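Local structure of Sys-1 protein (Caenorhabditis elegans, 3C2G) at residues G481-I486 with N493-I498. The protein acts as a beta-catenin of the Wnt asymmetry pathway, a transcription coregulator that binds the TCF factor POP-1 directly to activate or repress target genes. Residues are numbered along the deposited sequence; the frame is centred on the assembly and turned at random.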
loop_
_atom_site.group_PDB
_atom_site.type_symbol
_atom_site.label_atom_id
_atom_site.label_comp_id
_atom_site.label_asym_id
_atom_site.label_seq_id
_atom_site.Cartn_x
_atom_site.Cartn_y
_atom_site.Cartn_z
ATOM N N GLY A 481 0.069 31.204 -26.044
ATOM C CA GLY A 481 -1.309 30.707 -26.120
ATOM C C GLY A 481 -2.019 30.415 -24.801
ATOM O O GLY A 481 -3.230 30.209 -24.781
ATOM N N VAL A 482 -1.277 30.413 -23.695
ATOM C CA VAL A 482 -1.776 29.848 -22.439
ATOM C C VAL A 482 -2.950 30.622 -21.832
ATOM O O VAL A 482 -3.998 30.031 -21.530
ATOM C CB VAL A 482 -0.636 29.643 -21.414
ATOM C CG1 VAL A 482 -1.185 29.317 -20.042
ATOM C CG2 VAL A 482 0.291 28.534 -21.881
ATOM N N LEU A 483 -2.793 31.935 -21.682
ATOM C CA LEU A 483 -3.838 32.756 -21.087
ATOM C C LEU A 483 -4.995 33.038 -22.033
ATOM O O LEU A 483 -5.909 33.784 -21.688
ATOM C CB LEU A 483 -3.262 34.064 -20.540
ATOM C CG LEU A 483 -2.406 33.980 -19.275
ATOM C CD1 LEU A 483 -1.992 35.355 -18.844
ATOM C CD2 LEU A 483 -3.148 33.298 -18.142
ATOM N N ASN A 484 -4.965 32.437 -23.218
ATOM C CA ASN A 484 -6.072 32.568 -24.170
ATOM C C ASN A 484 -7.015 31.375 -24.156
ATOM O O ASN A 484 -8.042 31.382 -24.839
ATOM C CB ASN A 484 -5.561 32.792 -25.597
ATOM C CG ASN A 484 -4.781 34.097 -25.755
ATOM O OD1 ASN A 484 -4.952 35.063 -24.985
ATOM N ND2 ASN A 484 -3.905 34.124 -26.755
ATOM N N VAL A 485 -6.662 30.351 -23.387
ATOM C CA VAL A 485 -7.488 29.159 -23.288
ATOM C C VAL A 485 -8.619 29.390 -22.283
ATOM O O VAL A 485 -8.380 29.748 -21.126
ATOM C CB VAL A 485 -6.656 27.911 -22.913
ATOM C CG1 VAL A 485 -7.505 26.653 -22.995
ATOM C CG2 VAL A 485 -5.441 27.794 -23.828
ATOM N N ILE A 486 -9.842 29.187 -22.761
ATOM C CA ILE A 486 -11.058 29.422 -22.001
ATOM C C ILE A 486 -11.812 28.100 -21.931
ATOM O O ILE A 486 -11.973 27.430 -22.946
ATOM C CB ILE A 486 -11.937 30.476 -22.727
ATOM C CG1 ILE A 486 -11.134 31.747 -23.050
ATOM C CG2 ILE A 486 -13.209 30.790 -21.952
ATOM C CD1 ILE A 486 -10.659 32.546 -21.842
ATOM N N ASN A 493 -10.524 31.873 -17.960
ATOM C CA ASN A 493 -9.176 31.438 -18.280
ATOM C C ASN A 493 -8.413 31.035 -17.015
ATOM O O ASN A 493 -8.947 31.116 -15.904
ATOM C CB ASN A 493 -8.437 32.504 -19.100
ATOM C CG ASN A 493 -7.886 33.636 -18.254
ATOM O OD1 ASN A 493 -8.383 33.941 -17.163
ATOM N ND2 ASN A 493 -6.842 34.270 -18.762
ATOM N N LEU A 494 -7.165 30.615 -17.192
ATOM C CA LEU A 494 -6.356 30.086 -16.101
ATOM C C LEU A 494 -6.451 30.906 -14.817
ATOM O O LEU A 494 -6.619 30.336 -13.737
ATOM C CB LEU A 494 -4.894 29.905 -16.536
ATOM C CG LEU A 494 -3.976 29.151 -15.563
ATOM C CD1 LEU A 494 -4.515 27.749 -15.213
ATOM C CD2 LEU A 494 -2.549 29.062 -16.097
ATOM N N ILE A 495 -6.368 32.233 -14.929
ATOM C CA ILE A 495 -6.448 33.095 -13.741
ATOM C C ILE A 495 -7.734 32.833 -12.945
ATOM O O ILE A 495 -7.688 32.683 -11.731
ATOM C CB ILE A 495 -6.356 34.626 -14.059
ATOM C CG1 ILE A 495 -5.263 34.962 -15.084
ATOM C CG2 ILE A 495 -6.152 35.418 -12.780
ATOM C CD1 ILE A 495 -3.878 34.464 -14.728
ATOM N N GLY A 496 -8.867 32.789 -13.641
ATOM C CA GLY A 496 -10.167 32.512 -13.021
ATOM C C GLY A 496 -10.180 31.185 -12.279
ATOM O O GLY A 496 -10.689 31.093 -11.156
ATOM N N HIS A 497 -9.603 30.164 -12.900
ATOM C CA HIS A 497 -9.472 28.856 -12.274
ATOM C C HIS A 497 -8.507 28.813 -11.080
ATOM O O HIS A 497 -8.816 28.167 -10.079
ATOM C CB HIS A 497 -9.147 27.785 -13.318
ATOM C CG HIS A 497 -10.219 27.632 -14.350
ATOM N ND1 HIS A 497 -11.364 26.899 -14.127
ATOM C CD2 HIS A 497 -10.342 28.150 -15.596
ATOM C CE1 HIS A 497 -12.136 26.953 -15.198
ATOM N NE2 HIS A 497 -11.536 27.703 -16.105
ATOM N N ILE A 498 -7.368 29.497 -11.170
ATOM C CA ILE A 498 -6.452 29.591 -10.036
ATOM C C ILE A 498 -7.214 30.208 -8.868
ATOM O O ILE A 498 -7.132 29.720 -7.733
ATOM C CB ILE A 498 -5.220 30.510 -10.305
ATOM C CG1 ILE A 498 -4.448 30.155 -11.588
ATOM C CG2 ILE A 498 -4.317 30.593 -9.097
ATOM C CD1 ILE A 498 -3.870 28.807 -11.648
HETATM O O HOH W 1 -5.980 30.059 -19.988
#
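Asn493 reaches across to the short 3-10 turn 482-484 with its side-chain amide: ND2 donates to Leu483 O at 3.1 Å, and the bond is nearly straight (167° at the hydrogen). The acceptor lies almost in the amide plane of Asn493, while the donor sits 22° off the carbonyl plane of Leu483. With chi1 at 80°, CG stands between the backbone N and the carbonyl carbon of Asn493, which carries the amide over to the turn.

Water 1 adds a second polar link. It donates to Val482 O and, at 2.7 Å, to Val485 O, and accepts from Leu494 N at 3.1 Å, so a single bound water takes up an N-H of the first helical turn. Val485 O also receives a CA-H...O contact from Asn493 CA (3.4 Å).

Asn493 is the N-cap residue of helix 494-507 in the armadillo domain, and the contact ties the start of this helix to the loop that follows helix 457-472.

Apolar contacts flank the polar ones. Leu483 CD2 meets Ile495 CD1 at 3.7 Å and lies 4.1 Å from Leu494 CB; Leu483 and Ile495 both also pack on Leu532 of helix 515-535. Val482 CG1 touches Leu494 CD2 at 4.2 Å. At the exposed margin, Ile486 folds its CD1 onto Asn493 CB, 3.5 Å away.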